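Carbohydrate kinase, FGGY (Rhodospirillum rubrum, PDB 3IFR) probably phosphorylates D-xylulose, acting as a xylulose kinase of the FGGY family of carbohydrate kinases. Local coordinates at residues 168-179 and 211-222; 403-411 and 424-432. One frame throughout, in Å; residues are numbered along the deposited sequence.

Contact 1 of 2, residues 168-179 and 211-222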
loop_
_atom_site.group_PDB
_atom_site.type_symbol
_atom_site.label_atom_id
_atom_site.label_comp_id
_atom_site.label_asym_id
_atom_site.label_seq_id
_atom_site.Cartn_x
_atom_site.Cartn_y
_atom_site.Cartn_z
ATOM N N ASN A 168 -5.351 15.235 -10.144
ATOM C CA ASN A 168 -6.136 16.309 -9.501
ATOM C C ASN A 168 -5.873 17.750 -10.036
ATOM O O ASN A 168 -6.810 18.551 -10.246
ATOM C CB ASN A 168 -5.921 16.290 -7.995
ATOM C CG ASN A 168 -6.718 15.219 -7.305
ATOM O OD1 ASN A 168 -7.842 14.874 -7.734
ATOM N ND2 ASN A 168 -6.158 14.688 -6.186
HETATM N N MSE A 169 -4.606 18.093 -10.241
HETATM C CA MSE A 169 -4.303 19.397 -10.857
HETATM C C MSE A 169 -4.988 19.525 -12.215
HETATM O O MSE A 169 -5.705 20.475 -12.438
HETATM C CB MSE A 169 -2.803 19.630 -11.007
HETATM C CG MSE A 169 -2.092 19.396 -9.722
HETATM SE SE MSE A 169 -0.156 19.714 -9.879
HETATM C CE MSE A 169 0.447 19.412 -7.979
ATOM N N LEU A 170 -4.804 18.540 -13.094
ATOM C CA LEU A 170 -5.484 18.530 -14.371
ATOM C C LEU A 170 -7.020 18.660 -14.252
ATOM O O LEU A 170 -7.653 19.173 -15.171
ATOM C CB LEU A 170 -5.126 17.245 -15.130
ATOM C CG LEU A 170 -3.970 17.374 -16.128
ATOM C CD1 LEU A 170 -2.960 18.364 -15.641
ATOM C CD2 LEU A 170 -3.296 16.022 -16.436
ATOM N N LEU A 171 -7.616 18.155 -13.157
ATOM C CA LEU A 171 -9.091 18.192 -12.956
ATOM C C LEU A 171 -9.642 19.541 -12.479
ATOM O O LEU A 171 -10.714 19.973 -12.918
ATOM C CB LEU A 171 -9.573 17.127 -11.949
ATOM C CG LEU A 171 -9.391 15.691 -12.371
ATOM C CD1 LEU A 171 -9.631 14.713 -11.241
ATOM C CD2 LEU A 171 -10.303 15.404 -13.551
ATOM N N THR A 172 -8.894 20.188 -11.592
ATOM C CA THR A 172 -9.395 21.320 -10.805
ATOM C C THR A 172 -8.623 22.616 -11.057
ATOM O O THR A 172 -9.094 23.686 -10.731
ATOM C CB THR A 172 -9.266 21.003 -9.296
ATOM O OG1 THR A 172 -7.881 20.805 -8.972
ATOM C CG2 THR A 172 -10.010 19.716 -8.971
ATOM N N GLY A 173 -7.424 22.511 -11.610
ATOM C CA GLY A 173 -6.530 23.640 -11.697
ATOM C C GLY A 173 -5.975 24.068 -10.350
ATOM O O GLY A 173 -5.312 25.088 -10.231
ATOM N N GLU A 174 -6.245 23.309 -9.307
ATOM C CA GLU A 174 -5.638 23.651 -8.040
ATOM C C GLU A 174 -4.179 23.159 -8.011
ATOM O O GLU A 174 -3.787 22.307 -8.793
ATOM C CB GLU A 174 -6.456 23.032 -6.906
ATOM C CG GLU A 174 -7.891 23.526 -6.857
ATOM C CD GLU A 174 -7.954 25.045 -6.781
ATOM O OE1 GLU A 174 -6.911 25.682 -6.506
ATOM O OE2 GLU A 174 -9.042 25.597 -7.022
ATOM N N ARG A 175 -3.367 23.676 -7.111
ATOM C CA ARG A 175 -2.017 23.166 -6.997
ATOM C C ARG A 175 -1.737 22.706 -5.567
ATOM O O ARG A 175 -1.402 23.516 -4.730
ATOM C CB ARG A 175 -1.035 24.246 -7.413
ATOM C CG ARG A 175 0.351 23.758 -7.801
ATOM C CD ARG A 175 1.308 24.964 -7.870
ATOM N NE ARG A 175 2.703 24.570 -7.932
ATOM C CZ ARG A 175 3.558 24.767 -6.950
ATOM N NH1 ARG A 175 3.150 25.347 -5.840
ATOM N NH2 ARG A 175 4.811 24.397 -7.080
ATOM N N VAL A 176 -1.915 21.415 -5.277
ATOM C CA VAL A 176 -1.635 20.891 -3.943
ATOM C C VAL A 176 -1.075 19.490 -4.032
ATOM O O VAL A 176 -1.144 18.866 -5.078
ATOM C CB VAL A 176 -2.892 20.859 -3.023
ATOM C CG1 VAL A 176 -3.549 22.262 -2.912
ATOM C CG2 VAL A 176 -3.889 19.743 -3.447
ATOM N N VAL A 177 -0.521 18.985 -2.934
ATOM C CA VAL A 177 -0.296 17.551 -2.826
ATOM C C VAL A 177 -0.955 16.953 -1.574
ATOM O O VAL A 177 -1.133 17.641 -0.571
ATOM C CB VAL A 177 1.199 17.218 -2.845
ATOM C CG1 VAL A 177 1.743 17.538 -4.195
ATOM C CG2 VAL A 177 1.930 17.980 -1.757
ATOM N N ASP A 178 -1.339 15.678 -1.650
ATOM C CA ASP A 178 -1.768 14.903 -0.495
ATOM C C ASP A 178 -0.697 15.031 0.607
ATOM O O ASP A 178 0.531 14.907 0.322
ATOM C CB ASP A 178 -1.894 13.443 -0.936
ATOM C CG ASP A 178 -2.502 12.530 0.108
ATOM O OD1 ASP A 178 -2.856 12.976 1.218
ATOM O OD2 ASP A 178 -2.618 11.319 -0.208
ATOM N N ARG A 179 -1.155 15.315 1.829
ATOM C CA ARG A 179 -0.341 15.167 3.030
ATOM C C ARG A 179 0.475 13.878 2.948
ATOM O O ARG A 179 1.625 13.826 3.339
ATOM C CB ARG A 179 -1.247 15.040 4.292
ATOM C CG ARG A 179 -1.945 16.327 4.805
ATOM C CD ARG A 179 -2.615 16.124 6.225
ATOM N NE ARG A 179 -3.579 14.997 6.242
ATOM C CZ ARG A 179 -4.329 14.625 7.290
ATOM N NH1 ARG A 179 -5.159 13.604 7.175
ATOM N NH2 ARG A 179 -4.279 15.280 8.438
ATOM N N PRO A 211 4.079 21.884 -3.373
ATOM C CA PRO A 211 2.795 22.573 -3.220
ATOM C C PRO A 211 2.322 22.370 -1.798
ATOM O O PRO A 211 2.818 21.457 -1.137
ATOM C CB PRO A 211 1.867 21.849 -4.232
ATOM C CG PRO A 211 2.800 21.171 -5.230
ATOM C CD PRO A 211 4.044 20.816 -4.400
ATOM N N PRO A 212 1.394 23.211 -1.314
ATOM C CA PRO A 212 0.974 22.976 0.070
ATOM C C PRO A 212 0.300 21.613 0.173
ATOM O O PRO A 212 -0.383 21.181 -0.782
ATOM C CB PRO A 212 -0.074 24.076 0.327
ATOM C CG PRO A 212 0.005 25.030 -0.793
ATOM C CD PRO A 212 0.670 24.325 -1.959
ATOM N N ALA A 213 0.470 20.955 1.322
ATOM C CA ALA A 213 -0.202 19.682 1.580
ATOM C C ALA A 213 -1.706 19.868 1.824
ATOM O O ALA A 213 -2.160 20.917 2.312
ATOM C CB ALA A 213 0.439 18.952 2.751
ATOM N N HIS A 214 -2.475 18.848 1.478
ATOM C CA HIS A 214 -3.929 18.924 1.610
ATOM C C HIS A 214 -4.434 17.588 2.134
ATOM O O HIS A 214 -3.992 16.531 1.651
ATOM C CB HIS A 214 -4.559 19.217 0.245
ATOM C CG HIS A 214 -6.054 19.102 0.215
ATOM N ND1 HIS A 214 -6.886 20.183 0.387
ATOM C CD2 HIS A 214 -6.863 18.037 -0.014
ATOM C CE1 HIS A 214 -8.147 19.791 0.289
ATOM N NE2 HIS A 214 -8.152 18.498 0.018
ATOM N N PRO A 215 -5.361 17.619 3.118
ATOM C CA PRO A 215 -5.797 16.339 3.691
ATOM C C PRO A 215 -6.887 15.724 2.843
ATOM O O PRO A 215 -7.823 16.406 2.430
ATOM C CB PRO A 215 -6.353 16.737 5.059
ATOM C CG PRO A 215 -6.695 18.227 4.926
ATOM C CD PRO A 215 -6.184 18.738 3.601
ATOM N N THR A 216 -6.787 14.428 2.616
ATOM C CA THR A 216 -7.708 13.720 1.746
ATOM C C THR A 216 -9.194 14.048 1.916
ATOM O O THR A 216 -9.902 14.285 0.930
ATOM C CB THR A 216 -7.527 12.218 1.934
ATOM O OG1 THR A 216 -6.171 11.868 1.648
ATOM C CG2 THR A 216 -8.450 11.452 1.016
ATOM N N HIS A 217 -9.683 14.046 3.154
ATOM C CA HIS A 217 -11.129 14.152 3.391
ATOM C C HIS A 217 -11.758 15.514 3.028
ATOM O O HIS A 217 -12.978 15.598 2.814
ATOM C CB HIS A 217 -11.449 13.813 4.841
ATOM C CG HIS A 217 -10.945 14.825 5.816
ATOM N ND1 HIS A 217 -9.632 14.859 6.248
ATOM C CD2 HIS A 217 -11.569 15.861 6.430
ATOM C CE1 HIS A 217 -9.474 15.862 7.102
ATOM N NE2 HIS A 217 -10.634 16.494 7.213
ATOM N N ARG A 218 -10.942 16.570 2.964
ATOM C CA ARG A 218 -11.464 17.890 2.638
ATOM C C ARG A 218 -11.598 18.068 1.131
ATOM O O ARG A 218 -10.801 17.512 0.371
ATOM C CB ARG A 218 -10.530 18.978 3.141
ATOM C CG ARG A 218 -10.557 19.249 4.612
ATOM C CD ARG A 218 -9.781 20.534 4.867
ATOM N NE ARG A 218 -9.222 20.558 6.209
ATOM C CZ ARG A 218 -8.126 21.228 6.554
ATOM N NH1 ARG A 218 -7.453 21.953 5.643
ATOM N NH2 ARG A 218 -7.709 21.164 7.818
ATOM N N VAL A 219 -12.572 18.867 0.701
ATOM C CA VAL A 219 -12.759 19.178 -0.705
ATOM C C VAL A 219 -11.535 19.925 -1.192
ATOM O O VAL A 219 -11.093 20.872 -0.544
ATOM C CB VAL A 219 -14.021 20.073 -0.955
ATOM C CG1 VAL A 219 -14.478 19.962 -2.381
ATOM C CG2 VAL A 219 -15.144 19.675 -0.069
ATOM N N LEU A 220 -11.002 19.504 -2.339
ATOM C CA LEU A 220 -9.806 20.091 -2.929
ATOM C C LEU A 220 -10.133 21.199 -3.955
ATOM O O LEU A 220 -9.454 22.236 -4.020
ATOM C CB LEU A 220 -8.927 18.979 -3.544
ATOM C CG LEU A 220 -7.976 19.333 -4.697
ATOM C CD1 LEU A 220 -7.051 20.449 -4.252
ATOM C CD2 LEU A 220 -7.144 18.153 -5.173
ATOM N N GLY A 221 -11.172 20.976 -4.754
ATOM C CA GLY A 221 -11.619 21.967 -5.717
ATOM C C GLY A 221 -12.766 21.410 -6.522
ATOM O O GLY A 221 -13.477 20.523 -6.078
ATOM N N ALA A 222 -12.964 21.930 -7.718
ATOM C CA ALA A 222 -14.056 21.472 -8.554
ATOM C C ALA A 222 -13.525 21.182 -9.968
ATOM O O ALA A 222 -12.556 21.784 -10.389
ATOM C CB ALA A 222 -15.118 22.531 -8.609
HETATM O O HOH W 1 -11.004 24.057 -8.652
HETATM O O HOH W 2 -3.871 10.002 1.701
HETATM O O HOH W 3 -4.016 13.406 3.592
#
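L220 and V176 meet tip to tip where packing is tightest, CD1 of L220 only 3.3 Å from CG2 of V176. L220 CD2 lies 3.6 Å from N168 CB, while the aliphatic part of E174 slides past L220 in the opposite sense. P211 packs its CG 3.9 Å from V177 CG1 and over one face of the R175 guanidinium, whose NH2 binds T159. A short parallel ladder flanks this patch: V177 N donates to P212 O, H214 N to V177 O, and R179 N to H214 O. T172 has its OG1 between backbone N and carbonyl carbon (chi1 61°), where it donates to N168 O and accepts from E174 N at 3.0 Å, closing an ST turn, while CG2 rests against A222 O. A valine in its place would probably leave E174 N without this acceptor and the turn less firmly held. The looser, more open side is at E174 and A222, where one water joins T172 O, E174 OE2 and A222 N. An enclosed water links D178 OD1, R179 NE and T216 N; D178 OD2 is hydrogen-bonded to Y164. L220 and G221 form a classic beta bulge opposite V239 at the sheet margin of the N-terminal FGGY domain.

Contact 2 of 2, residues 403-411 and 424-432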
loop_
_atom_site.group_PDB
_atom_site.type_symbol
_atom_site.label_atom_id
_atom_site.label_comp_id
_atom_site.label_asym_id
_atom_site.label_seq_id
_atom_site.Cartn_x
_atom_site.Cartn_y
_atom_site.Cartn_z
ATOM N N ARG A 403 -8.500 -5.733 16.288
ATOM C CA ARG A 403 -9.536 -6.220 15.394
ATOM C C ARG A 403 -8.899 -6.466 14.023
ATOM O O ARG A 403 -8.392 -5.515 13.393
ATOM C CB ARG A 403 -10.603 -5.168 15.319
ATOM C CG ARG A 403 -11.961 -5.562 14.867
ATOM C CD ARG A 403 -12.542 -4.272 14.320
ATOM N NE ARG A 403 -13.936 -4.283 13.959
ATOM C CZ ARG A 403 -14.470 -3.360 13.171
ATOM N NH1 ARG A 403 -13.698 -2.423 12.659
ATOM N NH2 ARG A 403 -15.765 -3.383 12.878
ATOM N N PHE A 404 -8.917 -7.727 13.585
ATOM C CA PHE A 404 -8.114 -8.210 12.459
ATOM C C PHE A 404 -8.909 -8.656 11.240
ATOM O O PHE A 404 -9.930 -9.339 11.352
ATOM C CB PHE A 404 -7.243 -9.394 12.884
ATOM C CG PHE A 404 -6.228 -9.041 13.915
ATOM C CD1 PHE A 404 -4.958 -8.670 13.542
ATOM C CD2 PHE A 404 -6.572 -9.030 15.268
ATOM C CE1 PHE A 404 -4.027 -8.301 14.506
ATOM C CE2 PHE A 404 -5.659 -8.667 16.226
ATOM C CZ PHE A 404 -4.391 -8.305 15.860
ATOM N N PHE A 405 -8.403 -8.273 10.066
ATOM C CA PHE A 405 -9.068 -8.563 8.812
ATOM C C PHE A 405 -8.018 -9.131 7.886
ATOM O O PHE A 405 -6.866 -8.712 7.935
ATOM C CB PHE A 405 -9.678 -7.281 8.215
ATOM C CG PHE A 405 -10.668 -6.577 9.136
ATOM C CD1 PHE A 405 -12.038 -6.675 8.923
ATOM C CD2 PHE A 405 -10.233 -5.845 10.232
ATOM C CE1 PHE A 405 -12.939 -6.026 9.780
ATOM C CE2 PHE A 405 -11.126 -5.200 11.072
ATOM C CZ PHE A 405 -12.473 -5.289 10.839
ATOM N N ALA A 406 -8.395 -10.087 7.047
ATOM C CA ALA A 406 -7.495 -10.485 5.984
ATOM C C ALA A 406 -8.169 -10.293 4.629
ATOM O O ALA A 406 -9.378 -10.438 4.485
ATOM C CB ALA A 406 -6.989 -11.893 6.174
ATOM N N SER A 407 -7.375 -9.922 3.646
ATOM C CA SER A 407 -7.872 -9.696 2.303
ATOM C C SER A 407 -6.844 -10.224 1.315
ATOM O O SER A 407 -5.773 -10.714 1.708
ATOM C CB SER A 407 -8.054 -8.214 2.056
ATOM O OG SER A 407 -6.788 -7.648 1.803
ATOM N N ASP A 408 -7.186 -10.127 0.036
ATOM C CA ASP A 408 -6.329 -10.568 -1.060
ATOM C C ASP A 408 -6.252 -12.075 -1.227
ATOM O O ASP A 408 -6.923 -12.842 -0.517
ATOM C CB ASP A 408 -4.914 -10.010 -0.923
ATOM C CG ASP A 408 -4.323 -9.613 -2.262
ATOM O OD1 ASP A 408 -4.451 -10.385 -3.240
ATOM O OD2 ASP A 408 -3.756 -8.500 -2.339
ATOM N N GLY A 409 -5.379 -12.474 -2.150
ATOM C CA GLY A 409 -5.300 -13.824 -2.667
ATOM C C GLY A 409 -5.170 -14.943 -1.656
ATOM O O GLY A 409 -5.782 -15.976 -1.818
ATOM N N GLY A 410 -4.370 -14.745 -0.619
ATOM C CA GLY A 410 -4.125 -15.812 0.332
ATOM C C GLY A 410 -5.389 -16.205 1.080
ATOM O O GLY A 410 -5.484 -17.328 1.605
ATOM N N THR A 411 -6.362 -15.297 1.135
ATOM C CA THR A 411 -7.617 -15.616 1.811
ATOM C C THR A 411 -8.374 -16.747 1.126
ATOM O O THR A 411 -9.251 -17.344 1.704
ATOM C CB THR A 411 -8.550 -14.422 1.931
ATOM O OG1 THR A 411 -8.884 -13.936 0.622
ATOM C CG2 THR A 411 -7.907 -13.335 2.768
ATOM N N LEU A 424 -1.950 -16.179 15.435
ATOM C CA LEU A 424 -2.233 -14.881 15.940
ATOM C C LEU A 424 -3.031 -15.069 17.226
ATOM O O LEU A 424 -2.878 -14.318 18.173
ATOM C CB LEU A 424 -3.072 -14.145 14.905
ATOM C CG LEU A 424 -3.216 -12.661 15.143
ATOM C CD1 LEU A 424 -1.901 -12.007 14.798
ATOM C CD2 LEU A 424 -4.377 -12.140 14.270
ATOM N N GLN A 425 -3.918 -16.055 17.249
ATOM C CA GLN A 425 -4.683 -16.300 18.465
ATOM C C GLN A 425 -5.620 -15.097 18.644
ATOM O O GLN A 425 -5.851 -14.597 19.757
ATOM C CB GLN A 425 -3.682 -16.446 19.609
ATOM C CG GLN A 425 -3.693 -17.725 20.489
ATOM C CD GLN A 425 -4.527 -18.910 20.025
ATOM O OE1 GLN A 425 -4.161 -19.653 19.124
ATOM N NE2 GLN A 425 -5.608 -19.142 20.726
ATOM N N ARG A 426 -6.150 -14.626 17.520
ATOM C CA ARG A 426 -7.292 -13.721 17.524
ATOM C C ARG A 426 -8.156 -14.023 16.332
ATOM O O ARG A 426 -7.680 -14.567 15.354
ATOM C CB ARG A 426 -6.850 -12.269 17.522
ATOM C CG ARG A 426 -6.676 -11.734 18.932
ATOM C CD ARG A 426 -5.505 -10.793 18.986
ATOM N NE ARG A 426 -5.204 -10.258 20.325
ATOM C CZ ARG A 426 -5.344 -10.931 21.465
ATOM N NH1 ARG A 426 -5.798 -12.179 21.470
ATOM N NH2 ARG A 426 -5.018 -10.349 22.609
ATOM N N PRO A 427 -9.459 -13.721 16.424
ATOM C CA PRO A 427 -10.312 -14.004 15.269
ATOM C C PRO A 427 -9.866 -13.210 14.047
ATOM O O PRO A 427 -9.434 -12.067 14.217
ATOM C CB PRO A 427 -11.701 -13.541 15.754
ATOM C CG PRO A 427 -11.633 -13.663 17.264
ATOM C CD PRO A 427 -10.230 -13.201 17.566
ATOM N N VAL A 428 -9.925 -13.801 12.853
ATOM C CA VAL A 428 -9.518 -13.076 11.663
ATOM C C VAL A 428 -10.719 -12.944 10.725
ATOM O O VAL A 428 -11.273 -13.950 10.303
ATOM C CB VAL A 428 -8.349 -13.781 10.907
ATOM C CG1 VAL A 428 -8.051 -13.050 9.638
ATOM C CG2 VAL A 428 -7.070 -13.939 11.769
ATOM N N GLN A 429 -11.130 -11.727 10.391
ATOM C CA GLN A 429 -12.259 -11.553 9.463
ATOM C C GLN A 429 -11.775 -11.518 8.014
ATOM O O GLN A 429 -11.119 -10.557 7.611
ATOM C CB GLN A 429 -13.008 -10.255 9.765
ATOM C CG GLN A 429 -14.105 -9.902 8.715
ATOM C CD GLN A 429 -15.311 -10.835 8.804
ATOM O OE1 GLN A 429 -16.148 -10.695 9.704
ATOM N NE2 GLN A 429 -15.390 -11.806 7.880
ATOM N N LEU A 430 -12.078 -12.562 7.245
ATOM C CA LEU A 430 -11.706 -12.621 5.833
ATOM C C LEU A 430 -12.670 -11.747 5.018
ATOM O O LEU A 430 -13.844 -11.602 5.380
ATOM C CB LEU A 430 -11.762 -14.053 5.295
ATOM C CG LEU A 430 -10.850 -15.119 5.890
ATOM C CD1 LEU A 430 -10.925 -16.426 5.025
ATOM C CD2 LEU A 430 -9.390 -14.574 6.015
ATOM N N LEU A 431 -12.160 -11.156 3.944
ATOM C CA LEU A 431 -12.972 -10.349 3.045
ATOM C C LEU A 431 -12.338 -10.321 1.658
ATOM O O LEU A 431 -11.149 -10.605 1.478
ATOM C CB LEU A 431 -13.109 -8.928 3.571
ATOM C CG LEU A 431 -11.771 -8.196 3.563
ATOM C CD1 LEU A 431 -11.790 -7.095 2.520
ATOM C CD2 LEU A 431 -11.477 -7.605 4.936
ATOM N N ALA A 432 -13.147 -10.010 0.665
ATOM C CA ALA A 432 -12.614 -9.829 -0.678
ATOM C C ALA A 432 -12.822 -8.383 -1.082
ATOM O O ALA A 432 -13.896 -7.809 -0.873
ATOM C CB ALA A 432 -13.306 -10.763 -1.657
HETATM O O HOH W 4 -10.188 -10.025 15.403
#
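Strands 403-407 and 428-432 run parallel, their short axes 4.4 Å apart at closest and inclined by 32°, and three backbone bonds join them: Q429 N to F404 O, A406 N to Q429 O and L431 N to A406 O. The first is nearly straight, 174° at the hydrogen; the last is more bent. Side chains then alternate between the two faces. On one, CD2 of L424 sits over the F404 ring, 3.6 Å from its centroid, in a CH-pi contact, and R426 lays its CD obliquely against CE2 of the same ring at 3.5 Å. Further along this face the CB of A406 touches CD2 of L430 and CG1 of V428, and CG2 of T411 reaches the same CD2 of L430 at 3.8 Å. On the other face, CB and CG of Q429 approach CD1 of F405 obliquely. With CG anti to the backbone N (chi1 173°) and a bend at the next bond, the Q429 amide turns away from F405, and NE2 donates to L430 O and to G465 O. L431 brings CD2 to within 3.8 Å of F405 CB. This is the parallel pair of a beta-alpha-beta unit: helix 414-424 packs M417 and A421 on the A406, V428 and L430 face, while strands 260-265 and 463-468 flank the pair within the sheet.

In the fold
Contact 1 closes before contact 2 opens along the chain, and each belongs to a different half of the kinase: the first lies in the N-terminal FGGY domain, the second in the C-terminal one. Their centres are 33 Å apart, on opposite sides of the chain's centre, and their nearest atoms remain about 18 Å from each other. They share no sheet. Strand 219-222 edges one six-stranded mixed sheet, and strands 177-178 and 213-214 pair in a small separate one, whereas strands 403-407 and 428-432 lie inside another of six. In both large sheets the first four strands along the chain lie in the order 3-2-1-4, consistent with the actin-like ATPase clan. Each contact thus builds one of two probably related domains, and neither bridges them.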